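Local coordinates for amidohydrolase family protein (Acinetobacter baumannii, PDB 4I6K), which is probably a 2-pyrone-4,6-dicarboxylate hydrolase of the amidohydrolase family, opening the lactone ring of its substrate, and here holds citric acid, at residues P137-Q140 with K141-N145; T252-E255 with S256-T259. All blocks are in the same frame, centred on the assembly; numbering follows the deposited sequence.

Both contacts are local and belong to a parallel eight-stranded (β/α)8 barrel, the amidohydrolase fold, in a single-chain assembly. Interaction 1 comes first along the chain and lies in helix 137-148, which links strand 119-125 to strand 152-156 as the helix of a beta-alpha-beta unit. Interaction 2 follows in the loop between the last strand, 243-244, and helix 260-270. Their centres are 37 Å apart on opposite sides of the centre of the chain, and the nearest atoms stay about 22 Å from each other. As part of a crossover helix of the barrel, interaction 1 belongs to the outer helical layer, whereas interaction 2 shapes a loop near the bound citric acid.

Interaction 1 of 2, residues P137-Q140 with K141-N145; sequences PDWQ and KFLRN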
loop_
_atom_site.group_PDB
_atom_site.type_symbol
_atom_site.label_atom_id
_atom_site.label_comp_id
_atom_site.label_asym_id
_atom_site.label_seq_id
_atom_site.Cartn_x
_atom_site.Cartn_y
_atom_site.Cartn_z
ATOM N N PRO A 137 17.803 -5.377 -18.032
ATOM C CA PRO A 137 18.177 -3.981 -18.279
ATOM C C PRO A 137 16.989 -3.012 -18.301
ATOM O O PRO A 137 17.074 -1.923 -17.735
ATOM C CB PRO A 137 18.858 -4.044 -19.648
ATOM C CG PRO A 137 19.432 -5.400 -19.699
ATOM C CD PRO A 137 18.428 -6.289 -19.004
ATOM N N ASP A 138 15.896 -3.403 -18.945
ATOM C CA ASP A 138 14.698 -2.565 -19.025
ATOM C C ASP A 138 14.101 -2.270 -17.646
ATOM O O ASP A 138 13.631 -1.167 -17.393
ATOM C CB ASP A 138 13.658 -3.249 -19.903
ATOM C CG ASP A 138 13.553 -4.736 -19.611
ATOM O OD1 ASP A 138 14.575 -5.320 -19.192
ATOM O OD2 ASP A 138 12.463 -5.321 -19.792
ATOM N N TRP A 139 14.108 -3.263 -16.764
ATOM C CA TRP A 139 13.625 -3.071 -15.399
ATOM C C TRP A 139 14.528 -2.147 -14.615
ATOM O O TRP A 139 14.049 -1.268 -13.904
ATOM C CB TRP A 139 13.465 -4.402 -14.664
ATOM C CG TRP A 139 12.079 -4.916 -14.818
ATOM C CD1 TRP A 139 11.664 -5.927 -15.634
ATOM C CD2 TRP A 139 10.909 -4.410 -14.175
ATOM N NE1 TRP A 139 10.305 -6.096 -15.523
ATOM C CE2 TRP A 139 9.814 -5.173 -14.640
ATOM C CE3 TRP A 139 10.677 -3.386 -13.250
ATOM C CZ2 TRP A 139 8.510 -4.950 -14.207
ATOM C CZ3 TRP A 139 9.383 -3.163 -12.819
ATOM C CH2 TRP A 139 8.313 -3.946 -13.294
ATOM N N GLN A 140 15.837 -2.358 -14.755
ATOM C CA GLN A 140 16.833 -1.527 -14.096
ATOM C C GLN A 140 16.683 -0.072 -14.528
ATOM O O GLN A 140 16.835 0.850 -13.720
ATOM C CB GLN A 140 18.249 -2.021 -14.410
ATOM C CG GLN A 140 18.535 -3.451 -13.978
ATOM C CD GLN A 140 20.020 -3.795 -14.019
ATOM O OE1 GLN A 140 20.718 -3.507 -14.997
ATOM N NE2 GLN A 140 20.509 -4.410 -12.952
ATOM N N LYS A 141 16.384 0.136 -15.807
ATOM C CA LYS A 141 16.258 1.502 -16.299
ATOM C C LYS A 141 15.045 2.218 -15.713
ATOM O O LYS A 141 15.143 3.349 -15.228
ATOM C CB LYS A 141 16.214 1.551 -17.823
ATOM C CG LYS A 141 16.545 2.942 -18.328
ATOM C CD LYS A 141 17.584 3.557 -17.384
ATOM C CE LYS A 141 17.269 5.006 -17.044
ATOM N NZ LYS A 141 17.640 5.332 -15.634
ATOM N N PHE A 142 13.895 1.561 -15.789
ATOM C CA PHE A 142 12.692 2.048 -15.132
ATOM C C PHE A 142 13.026 2.418 -13.698
ATOM O O PHE A 142 12.763 3.531 -13.249
ATOM C CB PHE A 142 11.630 0.951 -15.131
ATOM C CG PHE A 142 10.360 1.345 -14.445
ATOM C CD1 PHE A 142 9.930 0.673 -13.325
ATOM C CD2 PHE A 142 9.606 2.396 -14.921
ATOM C CE1 PHE A 142 8.764 1.033 -12.703
ATOM C CE2 PHE A 142 8.451 2.758 -14.301
ATOM C CZ PHE A 142 8.026 2.081 -13.192
ATOM N N LEU A 143 13.628 1.468 -12.988
ATOM C CA LEU A 143 13.877 1.618 -11.562
ATOM C C LEU A 143 14.837 2.736 -11.243
ATOM O O LEU A 143 14.638 3.445 -10.273
ATOM C CB LEU A 143 14.379 0.314 -10.964
ATOM C CG LEU A 143 13.295 -0.750 -10.891
ATOM C CD1 LEU A 143 13.907 -2.078 -10.532
ATOM C CD2 LEU A 143 12.203 -0.349 -9.887
ATOM N N ARG A 144 15.885 2.896 -12.048
ATOM C CA ARG A 144 16.785 4.032 -11.859
ATOM C C ARG A 144 16.025 5.344 -12.027
ATOM O O ARG A 144 16.292 6.333 -11.344
ATOM C CB ARG A 144 17.962 3.950 -12.824
ATOM C CG ARG A 144 18.966 2.879 -12.442
ATOM C CD ARG A 144 19.427 3.078 -11.017
ATOM N NE ARG A 144 20.076 1.891 -10.457
ATOM C CZ ARG A 144 20.603 1.842 -9.235
ATOM N NH1 ARG A 144 21.174 0.721 -8.785
ATOM N NH2 ARG A 144 20.561 2.925 -8.463
ATOM N N ASN A 145 15.050 5.341 -12.930
ATOM C CA ASN A 145 14.208 6.517 -13.117
ATOM C C ASN A 145 13.355 6.858 -11.896
ATOM O O ASN A 145 13.327 8.010 -11.460
ATOM C CB ASN A 145 13.326 6.344 -14.344
ATOM C CG ASN A 145 14.081 6.566 -15.627
ATOM O OD1 ASN A 145 14.955 7.433 -15.707
ATOM N ND2 ASN A 145 13.745 5.790 -16.645
#
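W139 and F142 stand side by side on the first turns of helix 137-148, the crossover helix between strands 119-125 and 152-156 of the (β/α)8 barrel. Both side chains point the same way, yet their rings are almost perpendicular: the planes make 85°, with the centroid of the six-membered ring of W139 5.9 Å from that of the F142 ring. The rings meet obliquely, through one corner of each, W139 CZ3 lying 3.9 Å from F142 CD1. F142 reaches this place with CG opposite its backbone N (chi1 179°), and the F142 side chain also touches V102 and L111 of helix 108-115. L143 comes to the indole at its edge, near the ring plane, with CG 4.4 Å from W139 CE3. H104 stacks on W139 and also donates from NE2 to D138 OD2, so that one histidine engages two successive side chains of the helix.

Beneath the side chains the backbone is regular. L143 N donates to W139 O over 2.9 Å, and R144 N reaches Q140 O at 2.8 Å. The bond from F142 N to D138 O is longer, 3.2 Å, but nearly straight at 176°. R144 carries its guanidinium away from the first turn, and its NH2 forms a salt bridge with E147 OE1. L143 folds back over the carbonyl that its own amide uses, its CG 3.1 Å from W139 O.

Interaction 2 of 2, residues T252-E255 with S256-T259; sequences TQHE and SLIT
H254 O receives two backbone amides around the beta turn H254-L257 (close to type I), which H254 opens. L257 N donates over 3.1 Å, from above the carbonyl plane, and I258 N adds a weak, bent bond of 3.0 Å to H254 O. The turn precedes helix 260-270, whose N-cap is T259, with OG1 accepting from D262 N. I258 closes over the same carbonyl, its CG1 3.6 Å from H254 O; I258 CG1 also makes an apolar touch with H254 CB at 4.2 Å.

The imidazole turns back along the chain. Its chi1 of -74° sets CG beside the backbone N, which turns the ring back so that ND1 donates to T252 O, 3.1 Å away, in a nearly straight bond (169°) whose acceptor lies in the ring plane. Y215 meets the same ring with planes inclined at about 50°. E255 also bends back, and its OE1 accepts Q253 N at 3.0 Å, from above the carboxylate plane, as well as the hydroxyl of Y51.

Two side chains thus bond to backbone atoms two residues earlier, tying the loop to itself. The ND1 bond restrains the rotation of the ring; the H254 side chain lies about 7 Å from the bound citric acid.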
loop_
_atom_site.group_PDB
_atom_site.type_symbol
_atom_site.label_atom_id
_atom_site.label_comp_id
_atom_site.label_asym_id
_atom_site.label_seq_id
_atom_site.Cartn_x
_atom_site.Cartn_y
_atom_site.Cartn_z
ATOM N N THR A 252 -12.376 -4.171 -0.816
ATOM C CA THR A 252 -12.901 -4.993 -1.919
ATOM C C THR A 252 -12.949 -6.483 -1.601
ATOM O O THR A 252 -12.009 -7.031 -1.013
ATOM C CB THR A 252 -12.072 -4.819 -3.221
ATOM O OG1 THR A 252 -10.662 -4.857 -2.923
ATOM C CG2 THR A 252 -12.439 -3.503 -3.928
ATOM N N GLN A 253 -14.031 -7.136 -2.027
ATOM C CA GLN A 253 -14.191 -8.567 -1.827
ATOM C C GLN A 253 -14.324 -8.878 -0.344
ATOM O O GLN A 253 -14.187 -10.022 0.066
ATOM C CB GLN A 253 -13.009 -9.345 -2.426
ATOM C CG GLN A 253 -12.814 -9.106 -3.907
ATOM C CD GLN A 253 -12.045 -10.213 -4.593
ATOM O OE1 GLN A 253 -12.569 -10.896 -5.473
ATOM N NE2 GLN A 253 -10.795 -10.398 -4.196
ATOM N N HIS A 254 -14.603 -7.853 0.453
ATOM C CA HIS A 254 -14.769 -8.002 1.894
ATOM C C HIS A 254 -15.808 -7.005 2.376
ATOM O O HIS A 254 -15.881 -6.687 3.579
ATOM C CB HIS A 254 -13.456 -7.727 2.629
ATOM C CG HIS A 254 -12.441 -8.817 2.492
ATOM N ND1 HIS A 254 -11.608 -8.926 1.399
ATOM C CD2 HIS A 254 -12.106 -9.830 3.324
ATOM C CE1 HIS A 254 -10.812 -9.971 1.557
ATOM N NE2 HIS A 254 -11.095 -10.538 2.717
ATOM N N GLU A 255 -16.599 -6.509 1.427
ATOM C CA GLU A 255 -17.505 -5.400 1.684
ATOM C C GLU A 255 -18.585 -5.757 2.702
ATOM O O GLU A 255 -19.022 -4.898 3.461
ATOM C CB GLU A 255 -18.145 -4.914 0.377
ATOM C CG GLU A 255 -17.155 -4.360 -0.633
ATOM C CD GLU A 255 -16.637 -5.410 -1.578
ATOM O OE1 GLU A 255 -16.062 -5.035 -2.630
ATOM O OE2 GLU A 255 -16.804 -6.607 -1.273
ATOM N N SER A 256 -19.013 -7.021 2.715
ATOM C CA SER A 256 -20.090 -7.440 3.603
ATOM C C SER A 256 -19.609 -7.442 5.051
ATOM O O SER A 256 -20.411 -7.342 5.976
ATOM C CB SER A 256 -20.582 -8.838 3.231
ATOM O OG SER A 256 -20.296 -9.143 1.878
ATOM N N LEU A 257 -18.296 -7.560 5.241
ATOM C CA LEU A 257 -17.741 -7.817 6.569
ATOM C C LEU A 257 -16.988 -6.624 7.137
ATOM O O LEU A 257 -16.731 -6.575 8.337
ATOM C CB LEU A 257 -16.788 -9.022 6.538
ATOM C CG LEU A 257 -17.193 -10.242 5.704
ATOM C CD1 LEU A 257 -15.959 -11.010 5.238
ATOM C CD2 LEU A 257 -18.177 -11.143 6.464
ATOM N N ILE A 258 -16.631 -5.670 6.281
ATOM C CA ILE A 258 -15.730 -4.597 6.702
ATOM C C ILE A 258 -16.172 -3.179 6.346
ATOM O O ILE A 258 -16.328 -2.840 5.173
ATOM C CB ILE A 258 -14.308 -4.813 6.139
ATOM C CG1 ILE A 258 -13.808 -6.221 6.482
ATOM C CG2 ILE A 258 -13.367 -3.749 6.698
ATOM C CD1 ILE A 258 -13.433 -6.401 7.972
ATOM N N THR A 259 -16.339 -2.352 7.371
ATOM C CA THR A 259 -16.594 -0.932 7.190
ATOM C C THR A 259 -15.337 -0.138 7.524
ATOM O O THR A 259 -14.383 -0.657 8.133
ATOM C CB THR A 259 -17.700 -0.426 8.144
ATOM O OG1 THR A 259 -17.270 -0.602 9.501
ATOM C CG2 THR A 259 -19.003 -1.184 7.921
#